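Local atomic coordinates of extracellular ligand-binding receptor (Rhodopseudomonas palustris, PDB entry 3SG0), a protein that probably serves as a solute-binding receptor for transport, capturing aromatic acids related to lignin breakdown, and holds benzoyl-formic acid here. Residues A[32-37]-A[65-70]; A[92-97]-A[115-120]; A[206-211]-A[235-240]. All blocks are in the same frame, centred on the assembly; numbering follows the deposited sequence.

Contact 1: A[32-37]-A[65-70]; sequences ITMSAS and YFALDD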
loop_
_atom_site.group_PDB
_atom_site.type_symbol
_atom_site.label_atom_id
_atom_site.label_comp_id
_atom_site.label_asym_id
_atom_site.label_seq_id
_atom_site.Cartn_x
_atom_site.Cartn_y
_atom_site.Cartn_z
ATOM N N ILE A 32 -9.606 -11.819 -5.955
ATOM C CA ILE A 32 -8.519 -11.187 -5.222
ATOM C C ILE A 32 -7.259 -12.030 -5.368
ATOM O O ILE A 32 -7.301 -13.247 -5.179
ATOM C CB ILE A 32 -8.854 -11.058 -3.717
ATOM C CG1 ILE A 32 -10.256 -10.478 -3.506
ATOM C CG2 ILE A 32 -7.813 -10.200 -3.018
ATOM C CD1 ILE A 32 -10.747 -10.583 -2.062
ATOM N N THR A 33 -6.151 -11.395 -5.727
ATOM C CA THR A 33 -4.843 -12.033 -5.664
ATOM C C THR A 33 -3.986 -11.221 -4.715
ATOM O O THR A 33 -3.938 -9.987 -4.796
ATOM C CB THR A 33 -4.209 -12.201 -7.068
ATOM O OG1 THR A 33 -2.984 -12.948 -6.965
ATOM C CG2 THR A 33 -3.958 -10.870 -7.765
HETATM N N MSE A 34 -3.345 -11.910 -3.772
HETATM C CA MSE A 34 -2.541 -11.233 -2.762
HETATM C C MSE A 34 -1.298 -12.041 -2.459
HETATM O O MSE A 34 -1.258 -13.258 -2.689
HETATM C CB MSE A 34 -3.336 -11.010 -1.477
HETATM C CG MSE A 34 -3.769 -12.292 -0.781
HETATM SE SE MSE A 34 -5.570 -12.926 -1.283
HETATM C CE MSE A 34 -6.572 -11.578 -0.293
ATOM N N SER A 35 -0.284 -11.359 -1.944
ATOM C CA SER A 35 1.000 -11.993 -1.665
ATOM C C SER A 35 1.011 -12.559 -0.249
ATOM O O SER A 35 1.629 -12.014 0.652
ATOM C CB SER A 35 2.143 -10.994 -1.872
ATOM O OG SER A 35 2.089 -10.403 -3.169
ATOM N N ALA A 36 0.267 -13.641 -0.055
ATOM C CA ALA A 36 0.103 -14.240 1.267
ATOM C C ALA A 36 1.312 -15.061 1.707
ATOM O O ALA A 36 1.438 -15.394 2.884
ATOM C CB ALA A 36 -1.173 -15.075 1.321
ATOM N N SER A 37 2.196 -15.380 0.773
ATOM C CA SER A 37 3.468 -16.025 1.072
ATOM C C SER A 37 4.540 -15.323 0.243
ATOM O O SER A 37 4.230 -14.466 -0.593
ATOM C CB SER A 37 3.420 -17.525 0.777
ATOM O OG SER A 37 3.036 -17.776 -0.559
ATOM N N TYR A 65 -16.488 -14.015 -2.953
ATOM C CA TYR A 65 -15.085 -13.648 -3.087
ATOM C C TYR A 65 -14.266 -14.874 -3.446
ATOM O O TYR A 65 -14.477 -15.957 -2.890
ATOM C CB TYR A 65 -14.574 -13.061 -1.773
ATOM C CG TYR A 65 -15.341 -11.828 -1.367
ATOM C CD1 TYR A 65 -14.987 -10.582 -1.864
ATOM C CD2 TYR A 65 -16.439 -11.904 -0.516
ATOM C CE1 TYR A 65 -15.688 -9.449 -1.524
ATOM C CE2 TYR A 65 -17.150 -10.766 -0.168
ATOM C CZ TYR A 65 -16.766 -9.542 -0.676
ATOM O OH TYR A 65 -17.456 -8.397 -0.348
ATOM N N PHE A 66 -13.329 -14.694 -4.370
ATOM C CA PHE A 66 -12.420 -15.746 -4.798
ATOM C C PHE A 66 -11.013 -15.251 -4.582
ATOM O O PHE A 66 -10.522 -14.441 -5.370
ATOM C CB PHE A 66 -12.626 -16.029 -6.281
ATOM C CG PHE A 66 -14.017 -16.471 -6.622
ATOM C CD1 PHE A 66 -14.327 -17.820 -6.693
ATOM C CD2 PHE A 66 -15.021 -15.546 -6.864
ATOM C CE1 PHE A 66 -15.612 -18.241 -7.004
ATOM C CE2 PHE A 66 -16.308 -15.959 -7.175
ATOM C CZ PHE A 66 -16.601 -17.311 -7.244
ATOM N N ALA A 67 -10.365 -15.717 -3.518
ATOM C CA ALA A 67 -9.062 -15.217 -3.104
ATOM C C ALA A 67 -7.967 -16.236 -3.395
ATOM O O ALA A 67 -8.115 -17.421 -3.085
ATOM C CB ALA A 67 -9.085 -14.882 -1.619
ATOM N N LEU A 68 -6.871 -15.772 -3.983
ATOM C CA LEU A 68 -5.757 -16.624 -4.382
ATOM C C LEU A 68 -4.443 -16.016 -3.933
ATOM O O LEU A 68 -4.248 -14.804 -4.014
ATOM C CB LEU A 68 -5.729 -16.800 -5.903
ATOM C CG LEU A 68 -6.928 -17.506 -6.537
ATOM C CD1 LEU A 68 -6.897 -17.393 -8.057
ATOM C CD2 LEU A 68 -6.973 -18.965 -6.104
ATOM N N ASP A 69 -3.530 -16.863 -3.479
ATOM C CA ASP A 69 -2.185 -16.439 -3.121
ATOM C C ASP A 69 -1.331 -16.380 -4.387
ATOM O O ASP A 69 -1.315 -17.328 -5.180
ATOM C CB ASP A 69 -1.609 -17.466 -2.140
ATOM C CG ASP A 69 -0.217 -17.125 -1.629
ATOM O OD1 ASP A 69 0.277 -15.992 -1.815
ATOM O OD2 ASP A 69 0.380 -18.031 -1.005
ATOM N N ASP A 70 -0.623 -15.274 -4.595
ATOM C CA ASP A 70 0.318 -15.171 -5.710
ATOM C C ASP A 70 1.777 -15.331 -5.297
ATOM O O ASP A 70 2.666 -15.210 -6.132
ATOM C CB ASP A 70 0.126 -13.881 -6.519
ATOM C CG ASP A 70 0.203 -12.633 -5.670
ATOM O OD1 ASP A 70 1.148 -12.494 -4.855
ATOM O OD2 ASP A 70 -0.692 -11.770 -5.842
#

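Contact 2: A[92-97]-A[115-120]; sequences VLIGSS and PLMTMA. With 173 (benzoyl-formic acid), chain B.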
loop_
_atom_site.group_PDB
_atom_site.type_symbol
_atom_site.label_atom_id
_atom_site.label_comp_id
_atom_site.label_asym_id
_atom_site.label_seq_id
_atom_site.Cartn_x
_atom_site.Cartn_y
_atom_site.Cartn_z
ATOM N N VAL A 92 -15.021 -7.598 -10.522
ATOM C CA VAL A 92 -13.931 -6.736 -10.094
ATOM C C VAL A 92 -12.756 -7.622 -9.707
ATOM O O VAL A 92 -12.957 -8.681 -9.104
ATOM C CB VAL A 92 -14.326 -5.891 -8.861
ATOM C CG1 VAL A 92 -13.169 -5.012 -8.406
ATOM C CG2 VAL A 92 -15.559 -5.044 -9.155
ATOM N N LEU A 93 -11.543 -7.193 -10.045
ATOM C CA LEU A 93 -10.317 -7.856 -9.608
ATOM C C LEU A 93 -9.635 -6.953 -8.607
ATOM O O LEU A 93 -9.627 -5.741 -8.783
ATOM C CB LEU A 93 -9.396 -8.070 -10.801
ATOM C CG LEU A 93 -8.085 -8.818 -10.578
ATOM C CD1 LEU A 93 -8.297 -10.194 -9.935
ATOM C CD2 LEU A 93 -7.325 -8.952 -11.891
ATOM N N ILE A 94 -9.072 -7.541 -7.559
ATOM C CA ILE A 94 -8.347 -6.801 -6.540
ATOM C C ILE A 94 -6.969 -7.429 -6.370
ATOM O O ILE A 94 -6.854 -8.655 -6.261
ATOM C CB ILE A 94 -9.115 -6.809 -5.201
ATOM C CG1 ILE A 94 -10.531 -6.237 -5.400
ATOM C CG2 ILE A 94 -8.329 -6.068 -4.136
ATOM C CD1 ILE A 94 -11.353 -6.143 -4.126
ATOM N N GLY A 95 -5.926 -6.609 -6.377
ATOM C CA GLY A 95 -4.575 -7.085 -6.117
ATOM C C GLY A 95 -3.531 -6.402 -6.981
ATOM O O GLY A 95 -3.837 -5.474 -7.741
ATOM N N SER A 96 -2.268 -6.799 -6.847
ATOM C CA SER A 96 -1.791 -7.642 -5.768
ATOM C C SER A 96 -1.375 -6.742 -4.598
ATOM O O SER A 96 -1.825 -5.594 -4.483
ATOM C CB SER A 96 -0.628 -8.493 -6.286
ATOM O OG SER A 96 -0.095 -9.346 -5.282
ATOM N N SER A 97 -0.518 -7.278 -3.734
ATOM C CA SER A 97 -0.050 -6.588 -2.539
ATOM C C SER A 97 1.171 -5.720 -2.784
ATOM O O SER A 97 1.435 -4.794 -2.013
ATOM C CB SER A 97 0.347 -7.615 -1.483
ATOM O OG SER A 97 -0.665 -8.580 -1.253
ATOM N N PRO A 115 -12.540 -3.675 -13.833
ATOM C CA PRO A 115 -11.818 -2.795 -12.911
ATOM C C PRO A 115 -10.866 -3.588 -12.022
ATOM O O PRO A 115 -11.190 -4.688 -11.553
ATOM C CB PRO A 115 -12.919 -2.172 -12.043
ATOM C CG PRO A 115 -14.191 -2.518 -12.666
ATOM C CD PRO A 115 -13.998 -3.637 -13.635
ATOM N N LEU A 116 -9.691 -3.012 -11.794
ATOM C CA LEU A 116 -8.656 -3.566 -10.934
ATOM C C LEU A 116 -8.428 -2.616 -9.775
ATOM O O LEU A 116 -8.066 -1.459 -9.994
ATOM C CB LEU A 116 -7.338 -3.724 -11.704
ATOM C CG LEU A 116 -6.119 -4.126 -10.864
ATOM C CD1 LEU A 116 -6.281 -5.516 -10.276
ATOM C CD2 LEU A 116 -4.837 -4.037 -11.675
HETATM N N MSE A 117 -8.643 -3.094 -8.552
HETATM C CA MSE A 117 -8.318 -2.329 -7.353
HETATM C C MSE A 117 -6.960 -2.830 -6.876
HETATM O O MSE A 117 -6.877 -3.899 -6.262
HETATM C CB MSE A 117 -9.360 -2.546 -6.256
HETATM C CG MSE A 117 -10.801 -2.541 -6.731
HETATM SE SE MSE A 117 -11.401 -0.915 -7.570
HETATM C CE MSE A 117 -11.269 0.256 -6.003
ATOM N N THR A 118 -5.880 -2.122 -7.185
ATOM C CA THR A 118 -4.583 -2.594 -6.730
ATOM C C THR A 118 -4.379 -2.251 -5.263
ATOM O O THR A 118 -4.876 -1.227 -4.791
ATOM C CB THR A 118 -3.431 -2.058 -7.598
ATOM O OG1 THR A 118 -2.211 -2.667 -7.168
ATOM C CG2 THR A 118 -3.275 -0.547 -7.502
HETATM N N MSE A 119 -3.660 -3.108 -4.540
HETATM C CA MSE A 119 -3.387 -2.876 -3.122
HETATM C C MSE A 119 -1.953 -2.409 -2.862
HETATM O O MSE A 119 -1.543 -2.262 -1.705
HETATM C CB MSE A 119 -3.729 -4.118 -2.288
HETATM C CG MSE A 119 -5.203 -4.490 -2.369
HETATM SE SE MSE A 119 -5.688 -6.000 -1.270
HETATM C CE MSE A 119 -4.841 -7.419 -2.311
ATOM N N ALA A 120 -1.205 -2.155 -3.931
ATOM C CA ALA A 120 0.193 -1.765 -3.831
ATOM C C ALA A 120 0.350 -0.244 -3.893
ATOM O O ALA A 120 -0.639 0.484 -4.031
ATOM C CB ALA A 120 0.991 -2.466 -4.915
HETATM O O1B 173 B . 3.943 -1.512 -3.350
HETATM C C1 173 B . 4.710 -2.276 -2.826
HETATM O O1A 173 B . 5.613 -3.057 -3.537
HETATM C C2 173 B . 4.901 -2.257 -1.334
HETATM O O2 173 B . 5.835 -2.810 -0.835
HETATM C C1G 173 B . 3.845 -1.580 -0.518
HETATM C C2D 173 B . 2.377 -1.849 -0.833
HETATM C C2E 173 B . 1.294 -1.152 -0.036
HETATM C C3 173 B . 1.695 -0.173 1.067
HETATM C C1E 173 B . 3.185 0.083 1.359
HETATM C C1D 173 B . 4.275 -0.621 0.576
HETATM O O HOH W 1 -0.516 -4.213 0.009
#

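Contact 3: A[206-211]-A[235-240]; sequences QVLKII and RERGFK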
loop_
_atom_site.group_PDB
_atom_site.type_symbol
_atom_site.label_atom_id
_atom_site.label_comp_id
_atom_site.label_asym_id
_atom_site.label_seq_id
_atom_site.Cartn_x
_atom_site.Cartn_y
_atom_site.Cartn_z
ATOM N N GLN A 206 26.225 -3.192 1.200
ATOM C CA GLN A 206 25.510 -1.934 1.011
ATOM C C GLN A 206 25.610 -1.055 2.243
ATOM O O GLN A 206 25.834 0.148 2.151
ATOM C CB GLN A 206 24.034 -2.211 0.712
ATOM C CG GLN A 206 23.775 -2.974 -0.579
ATOM C CD GLN A 206 23.628 -4.475 -0.387
ATOM O OE1 GLN A 206 24.375 -5.102 0.368
ATOM N NE2 GLN A 206 22.655 -5.056 -1.076
ATOM N N VAL A 207 25.411 -1.659 3.405
ATOM C CA VAL A 207 25.434 -0.920 4.654
ATOM C C VAL A 207 26.835 -0.392 4.969
ATOM O O VAL A 207 26.989 0.738 5.428
ATOM C CB VAL A 207 24.857 -1.777 5.799
ATOM C CG1 VAL A 207 25.269 -1.236 7.160
ATOM C CG2 VAL A 207 23.338 -1.860 5.665
ATOM N N LEU A 208 27.861 -1.195 4.713
ATOM C CA LEU A 208 29.224 -0.699 4.891
ATOM C C LEU A 208 29.492 0.519 4.003
ATOM O O LEU A 208 30.106 1.494 4.443
ATOM C CB LEU A 208 30.252 -1.804 4.637
ATOM C CG LEU A 208 30.310 -2.885 5.717
ATOM C CD1 LEU A 208 31.213 -4.035 5.287
ATOM C CD2 LEU A 208 30.770 -2.303 7.045
ATOM N N LYS A 209 29.028 0.474 2.758
ATOM C CA LYS A 209 29.199 1.607 1.850
ATOM C C LYS A 209 28.489 2.853 2.374
ATOM O O LYS A 209 29.038 3.959 2.340
ATOM C CB LYS A 209 28.711 1.265 0.443
ATOM C CG LYS A 209 29.634 0.327 -0.307
ATOM C CD LYS A 209 29.113 0.018 -1.700
ATOM C CE LYS A 209 30.051 -0.932 -2.431
ATOM N NZ LYS A 209 29.579 -1.244 -3.808
ATOM N N ILE A 210 27.265 2.678 2.857
ATOM C CA ILE A 210 26.524 3.793 3.424
ATOM C C ILE A 210 27.262 4.384 4.616
ATOM O O ILE A 210 27.456 5.597 4.699
ATOM C CB ILE A 210 25.106 3.359 3.826
ATOM C CG1 ILE A 210 24.288 3.061 2.568
ATOM C CG2 ILE A 210 24.429 4.438 4.660
ATOM C CD1 ILE A 210 22.982 2.335 2.821
ATOM N N ILE A 211 27.677 3.528 5.538
ATOM C CA ILE A 211 28.374 3.994 6.727
ATOM C C ILE A 211 29.658 4.749 6.375
ATOM O O ILE A 211 29.978 5.759 7.003
ATOM C CB ILE A 211 28.631 2.832 7.699
ATOM C CG1 ILE A 211 27.314 2.447 8.381
ATOM C CG2 ILE A 211 29.690 3.210 8.734
ATOM C CD1 ILE A 211 27.368 1.171 9.194
ATOM N N ARG A 235 22.355 -0.456 12.622
ATOM C CA ARG A 235 22.547 -0.288 14.057
ATOM C C ARG A 235 23.668 -1.182 14.578
ATOM O O ARG A 235 24.490 -0.749 15.394
ATOM C CB ARG A 235 21.249 -0.543 14.831
ATOM C CG ARG A 235 20.143 0.474 14.562
ATOM C CD ARG A 235 20.538 1.873 15.020
ATOM N NE ARG A 235 19.416 2.805 14.926
ATOM C CZ ARG A 235 19.518 4.058 14.495
ATOM N NH1 ARG A 235 20.695 4.542 14.122
ATOM N NH2 ARG A 235 18.437 4.831 14.436
ATOM N N GLU A 236 23.712 -2.421 14.104
ATOM C CA GLU A 236 24.724 -3.365 14.560
ATOM C C GLU A 236 26.127 -2.918 14.155
ATOM O O GLU A 236 27.107 -3.219 14.843
ATOM C CB GLU A 236 24.407 -4.770 14.041
ATOM C CG GLU A 236 23.189 -5.388 14.720
ATOM C CD GLU A 236 22.672 -6.624 14.014
ATOM O OE1 GLU A 236 23.285 -7.042 13.008
ATOM O OE2 GLU A 236 21.645 -7.175 14.465
ATOM N N ARG A 237 26.222 -2.192 13.046
ATOM C CA ARG A 237 27.514 -1.722 12.549
ATOM C C ARG A 237 27.860 -0.307 13.001
ATOM O O ARG A 237 28.797 0.309 12.487
ATOM C CB ARG A 237 27.604 -1.869 11.028
ATOM C CG ARG A 237 27.417 -3.311 10.581
ATOM C CD ARG A 237 28.262 -3.681 9.378
ATOM N NE ARG A 237 28.309 -5.132 9.207
ATOM C CZ ARG A 237 29.382 -5.884 9.444
ATOM N NH1 ARG A 237 29.325 -7.196 9.264
ATOM N NH2 ARG A 237 30.515 -5.328 9.848
ATOM N N GLY A 238 27.101 0.201 13.969
ATOM C CA GLY A 238 27.491 1.402 14.685
ATOM C C GLY A 238 26.828 2.695 14.269
ATOM O O GLY A 238 27.128 3.747 14.828
ATOM N N PHE A 239 25.925 2.643 13.298
ATOM C CA PHE A 239 25.265 3.868 12.888
ATOM C C PHE A 239 24.283 4.326 13.957
ATOM O O PHE A 239 23.391 3.576 14.354
ATOM C CB PHE A 239 24.554 3.711 11.547
ATOM C CG PHE A 239 23.991 4.997 11.036
ATOM C CD1 PHE A 239 24.841 6.004 10.605
ATOM C CD2 PHE A 239 22.625 5.225 11.017
ATOM C CE1 PHE A 239 24.348 7.203 10.155
ATOM C CE2 PHE A 239 22.123 6.427 10.563
ATOM C CZ PHE A 239 22.988 7.419 10.132
ATOM N N LYS A 240 24.456 5.560 14.422
ATOM C CA LYS A 240 23.652 6.074 15.522
ATOM C C LYS A 240 22.672 7.165 15.092
ATOM O O LYS A 240 21.837 7.599 15.884
ATOM C CB LYS A 240 24.557 6.589 16.647
ATOM C CG LYS A 240 25.483 5.526 17.220
ATOM C CD LYS A 240 25.216 5.297 18.700
ATOM C CE LYS A 240 26.176 4.273 19.290
ATOM N NZ LYS A 240 26.010 2.927 18.675
#

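Contact 1: A[32-37]-A[65-70]
Parallel strands 28-34 and 61-69 meet in the mixed sheet of this leucine-binding-type protein, with Ile32 opposite Ala67, Thr33 opposite Leu68 and Met34 opposite Asp69. Their short axes diverge by only 23°, and the ladder runs from Ile32 N on Phe66 O to Asp70 N on Met34 O (2.8 Å). Ile32 packs on Leu311 of helix 306-328, which covers the face carrying Ile32, Ala67 and Met34. On that same face, selenomethionine Met34 bends back until SE lies 4.0 Å from Ala67 CB. Helix 74-86 covers the opposite face, where Leu68 meets Asn80. At the carboxyl ends of these parallel strands, which in this fold point at the ligand cleft, the contact turns polar. With CG between its backbone N and carbonyl carbon (chi1 55°), Asp70 brings its carboxylate to Thr33 and Ser35. Its OD1 takes Ser35 OG on the syn lone pair at 2.8 Å, while OD2 receives Thr33 OG1 from the anti side at 2.8 Å, 20° out of the carboxylate plane. OD2 also pairs with Ser96 OG, and OD1 with Ser72 N, leaving this buried group gripped at both oxygens. An asparagine in its place would probably turn an NH2 toward donors at one of the two oxygens, leaving either Ser35 OG and Ser72 N or Thr33 OG1 and Ser96 OG without their acceptor. Asp69 reaches the other way: OD2 accepts Ser37 OG at 2.7 Å on its syn lone pair, and OD1 draws a weak bond from Ala36 N (2.9 Å), holding the loop after strand 28-34.

Contact 2: A[92-97]-A[115-120]
Ile94 and Met117, paired across parallel strands whose axes differ by 17°, begin an apolar layer that Val92 and Met119 extend at its two ends. Met117 CG lies 3.8 Å from Val92 CG1 and also meets Ile94 CG1; beyond CG the selenomethionine chain bends at chi2 and chi3 (both near -60°), which turns its end away from strand 92-94 toward Leu317 and Ile344. Met119 approaches Ile94 at about a right angle, SE 3.9 Å from Ile94 CG2. Leu311 of helix 306-328 touches both Ile94 and Met119. The reverse face carries Leu93 and Leu116, side by side and pointing the same way, with CG of Leu93 3.8 Å from CD1 of Leu116; helix 99-111 covers Leu116 through Leu105 and Ala109. Farther along, Gly95 adopts a phi of 142°, at which a side chain would collide with the preceding carbonyl oxygen, and Met119 CE packs against its CA at 3.8 Å. The cis peptide before Ser96 follows directly, and Met119 N then bonds Ser96 O at 3.1 Å. Outermost, a water donates to two carbonyls, Ser97 O at 2.9 Å and Met119 O at 2.8 Å, joining the two loops where direct pairing has ceased. Ser97 O also lies 3.3 Å from ring atom C2D of benzoyl-formic acid, which is hydrogen-bonded to Thr99 OG1, Ala121 N and Arg198 NH2. Strand 92-94, helix 99-111 and strand 116-118 thus form a beta-alpha-beta unit whose strand-end loops line the ligand pocket, as in other periplasmic binding proteins.

Contact 3: A[206-211]-A[235-240]
Arg237 lies across the side of helix 204-212, its aliphatic chain meeting Leu208 and Ile211 at different angles. Against Ile211 the two side chains stand roughly perpendicular: CD1 of the isoleucine reaches Arg237 CB at 3.6 Å and sits 3.7 Å from the carbonyl O of Arg237. Against Leu208 the crossing is oblique, with CD2 of the leucine 3.7 Å from Arg237 CD and approaching the guanidinium at a slant. Arg237 has its CG anti to the carbonyl carbon (chi1 -59°), and a bend at chi2 (-145°) brings CD against Leu208 CD2. Val207 touches this stem more distantly. Phe239 joins by its CB alone, 4.4 Å from Ile211 CG1, while its side chain also touches Val218 of strand 217-221 and Pro215.

The turn presenting these groups is a Schellman motif closing helix 228-236: Gly238, with a phi of 101°, is the C-prime residue, its N bonds Arg235 O at 3.1 Å, and Phe239 N bonds Leu234 O. Arg235 points away from helix 204-212, sending NH1 to Phe239 O at 2.9 Å from above the carbonyl plane; NH1 also bonds Gly241 O. Both helices flank the four-stranded parallel sheet, where Ile210 likewise rests on Val218.

No hydrogen bond spans the two segments, so the helix side and the helix end are held by methyl and methylene packing, with the arginine contributing its hydrocarbon stem rather than its charge.

Following the chain from its N terminus, contact 1 closes a loop of 27 residues containing helix 41-50, contact 2 one of 17 residues, most of them helix 99-111, and contact 3 one of 23 residues that includes strand 217-221. The three lie in series; none nests within or crosses another. Contacts 1 and 2 are neighbours in one mixed sheet, since strands 28-34 and 92-94 lie side by side: Thr33 N pairs with Ile94 O at 2.9 Å. Contact 3 belongs with the separate four-stranded parallel sheet, tying the flank of helix 204-212 to the turn that ends helix 228-236; its nearest atoms are about 21 Å from either of the others.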